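Putative rRNA methylase (Clostridium thermocellum ATCC 27405, PDB 3EEY) binds S-adenosylmethionine and probably acts as a methyltransferase, with ribosomal RNA as its putative substrate. Local coordinates at residues A[36-41]-A[68-73]. Sequence-based numbering, arbitrary orientation.
Sequences DTAFLA and TDLNLI. With SAM (S-adenosylmethionine), chain K.
With CG set opposite the carbonyl carbon in both Leu70 (chi1 -48°) and Leu72 (chi1 -65°), and the second torsion extended in each, the two leucines reach from one loop toward the same face of helix 35-44, where Ala38 and Ala41 offer little more than methyl groups. The pairing illustrates how small residues on a helix let larger ones from a neighbouring turn come close. Leu70 uses one branch: its CD1 points toward Ala38 CB, 3.8 Å away, and arrives obliquely to the CA-CB bond of the alanine. Leu72 reaches Ala41, one helical turn beyond Ala38, and straddles its methyl, with Leu72 CB 4.1 Å from Ala41 CB and both branch ends, CD1 and CD2, at 4.2 Å from that same CB atom. CD1 of Leu72 touches both alanines, for it also lies 3.7 Å from the backbone O of Ala38, a van der Waals contact of a methyl group with a carbonyl oxygen. The contact is purely van der Waals and modest, burying 159 Å² in all; Ala41 is buried, whereas Leu70 remains exposed at the margin.

The two leucines flank Asn71, which has positive phi (66°) and is the C-prime residue of the Schellman motif that ends helix 57-69; Leu72 N bonds to Leu67 O, while the Asn71 N to Thr68 O bond is weak. Elsewhere on helix 35-44, Asp36 lines the cofactor pocket, its OD2 lying 3.4 Å from the amino N of S-adenosylmethionine and its OD1 hydrogen-bonded to His13. The contact thus joins helix 35-44, which carries cofactor-binding residues at its start, to the loop leaving the C-terminal end of the next helix in a Rossmann-like methyltransferase fold.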
loop_
_atom_site.group_PDB
_atom_site.type_symbol
_atom_site.label_atom_id
_atom_site.label_comp_id
_atom_site.label_asym_id
_atom_site.label_seq_id
_atom_site.Cartn_x
_atom_site.Cartn_y
_atom_site.Cartn_z
ATOM N N ASP A 36 3.392 -18.376 8.208
ATOM C CA ASP A 36 2.778 -17.239 8.905
ATOM C C ASP A 36 2.522 -17.511 10.390
ATOM O O ASP A 36 2.609 -16.597 11.203
ATOM C CB ASP A 36 1.472 -16.819 8.230
ATOM C CG ASP A 36 1.682 -16.189 6.860
ATOM O OD1 ASP A 36 2.834 -15.915 6.481
ATOM O OD2 ASP A 36 0.678 -15.957 6.159
ATOM N N THR A 37 2.200 -18.763 10.728
ATOM C CA THR A 37 1.988 -19.174 12.120
ATOM C C THR A 37 3.274 -19.014 12.934
ATOM O O THR A 37 3.243 -18.461 14.031
ATOM C CB THR A 37 1.491 -20.641 12.245
ATOM O OG1 THR A 37 0.719 -21.009 11.095
ATOM C CG2 THR A 37 0.651 -20.813 13.512
ATOM N N ALA A 38 4.390 -19.485 12.374
ATOM C CA ALA A 38 5.718 -19.353 12.989
ATOM C C ALA A 38 6.112 -17.891 13.134
ATOM O O ALA A 38 6.610 -17.466 14.185
ATOM C CB ALA A 38 6.766 -20.105 12.173
ATOM N N PHE A 39 5.872 -17.137 12.063
ATOM C CA PHE A 39 6.080 -15.690 12.028
ATOM C C PHE A 39 5.304 -14.954 13.134
ATOM O O PHE A 39 5.870 -14.123 13.843
ATOM C CB PHE A 39 5.710 -15.145 10.638
ATOM C CG PHE A 39 5.553 -13.654 10.586
ATOM C CD1 PHE A 39 6.653 -12.823 10.710
ATOM C CD2 PHE A 39 4.305 -13.080 10.394
ATOM C CE1 PHE A 39 6.512 -11.442 10.661
ATOM C CE2 PHE A 39 4.158 -11.706 10.339
ATOM C CZ PHE A 39 5.263 -10.883 10.476
ATOM N N LEU A 40 4.018 -15.269 13.272
ATOM C CA LEU A 40 3.183 -14.700 14.335
ATOM C C LEU A 40 3.638 -15.110 15.739
ATOM O O LEU A 40 3.617 -14.295 16.670
ATOM C CB LEU A 40 1.714 -15.071 14.125
ATOM C CG LEU A 40 0.927 -14.343 13.034
ATOM C CD1 LEU A 40 -0.399 -15.039 12.773
ATOM C CD2 LEU A 40 0.706 -12.874 13.368
ATOM N N ALA A 41 4.064 -16.366 15.876
ATOM C CA ALA A 41 4.573 -16.905 17.136
ATOM C C ALA A 41 5.846 -16.212 17.634
ATOM O O ALA A 41 6.006 -15.985 18.836
ATOM C CB ALA A 41 4.790 -18.405 17.014
ATOM N N THR A 68 7.256 -27.040 16.326
ATOM C CA THR A 68 7.991 -27.858 17.303
ATOM C C THR A 68 9.493 -27.793 17.002
ATOM O O THR A 68 10.325 -27.723 17.919
ATOM C CB THR A 68 7.495 -29.340 17.319
ATOM O OG1 THR A 68 6.062 -29.374 17.357
ATOM C CG2 THR A 68 8.046 -30.102 18.528
ATOM N N ASP A 69 9.809 -27.792 15.705
ATOM C CA ASP A 69 11.172 -27.650 15.193
ATOM C C ASP A 69 11.819 -26.324 15.577
ATOM O O ASP A 69 13.030 -26.266 15.761
ATOM C CB ASP A 69 11.203 -27.781 13.664
ATOM C CG ASP A 69 11.134 -29.229 13.186
ATOM O OD1 ASP A 69 11.095 -30.153 14.030
ATOM O OD2 ASP A 69 11.112 -29.443 11.951
ATOM N N LEU A 70 11.011 -25.271 15.701
ATOM C CA LEU A 70 11.525 -23.934 15.988
ATOM C C LEU A 70 11.347 -23.489 17.423
ATOM O O LEU A 70 11.624 -22.332 17.730
ATOM C CB LEU A 70 10.872 -22.902 15.075
ATOM C CG LEU A 70 10.795 -23.182 13.578
ATOM C CD1 LEU A 70 9.944 -22.132 12.903
ATOM C CD2 LEU A 70 12.169 -23.258 12.936
ATOM N N ASN A 71 10.882 -24.393 18.283
ATOM C CA ASN A 71 10.673 -24.098 19.693
ATOM C C ASN A 71 9.556 -23.055 19.888
ATOM O O ASN A 71 9.681 -22.138 20.706
ATOM C CB ASN A 71 11.999 -23.671 20.346
ATOM C CG ASN A 71 12.032 -23.924 21.824
ATOM O OD1 ASN A 71 11.451 -24.889 22.317
ATOM N ND2 ASN A 71 12.720 -23.053 22.549
ATOM N N LEU A 72 8.468 -23.211 19.128
ATOM C CA LEU A 72 7.360 -22.237 19.112
ATOM C C LEU A 72 5.947 -22.808 19.294
ATOM O O LEU A 72 4.981 -22.057 19.245
ATOM C CB LEU A 72 7.398 -21.406 17.821
ATOM C CG LEU A 72 8.576 -20.461 17.549
ATOM C CD1 LEU A 72 8.562 -19.998 16.102
ATOM C CD2 LEU A 72 8.585 -19.265 18.490
ATOM N N ILE A 73 5.831 -24.119 19.503
ATOM C CA ILE A 73 4.530 -24.796 19.631
ATOM C C ILE A 73 3.804 -24.440 20.952
ATOM O O ILE A 73 2.584 -24.597 21.066
ATOM C CB ILE A 73 4.692 -26.350 19.412
ATOM C CG1 ILE A 73 3.350 -27.051 19.155
ATOM C CG2 ILE A 73 5.447 -27.011 20.561
ATOM C CD1 ILE A 73 2.849 -26.955 17.739
HETATM N N SAM K . -0.197 -19.106 5.172
HETATM C CA SAM K . -0.073 -20.449 4.521
HETATM C C SAM K . 1.372 -20.953 4.509
HETATM O O SAM K . 1.752 -21.842 3.738
HETATM O OXT SAM K . 2.196 -20.484 5.294
HETATM C CB SAM K . -0.696 -20.429 3.130
HETATM C CG SAM K . -2.202 -20.667 3.161
HETATM S SD SAM K . -2.826 -21.568 1.716
HETATM C CE SAM K . -2.702 -20.278 0.447
HETATM C "C5'" SAM K . -4.598 -21.615 2.101
HETATM C "C4'" SAM K . -4.875 -22.583 3.256
HETATM O "O4'" SAM K . -6.153 -22.354 3.820
HETATM C "C3'" SAM K . -4.835 -24.044 2.813
HETATM O "O3'" SAM K . -3.969 -24.747 3.673
HETATM C "C2'" SAM K . -6.264 -24.533 2.957
HETATM O "O2'" SAM K . -6.350 -25.894 3.338
HETATM C "C1'" SAM K . -6.793 -23.597 4.037
HETATM N N9 SAM K . -8.262 -23.446 4.029
HETATM C C8 SAM K . -9.141 -23.631 2.988
HETATM N N7 SAM K . -10.395 -23.386 3.441
HETATM C C5 SAM K . -10.320 -23.051 4.753
HETATM C C6 SAM K . -11.273 -22.710 5.707
HETATM N N6 SAM K . -12.570 -22.651 5.415
HETATM N N1 SAM K . -10.857 -22.431 6.990
HETATM C C2 SAM K . -9.528 -22.481 7.350
HETATM N N3 SAM K . -8.595 -22.808 6.400
HETATM C C4 SAM K . -8.983 -23.091 5.130
#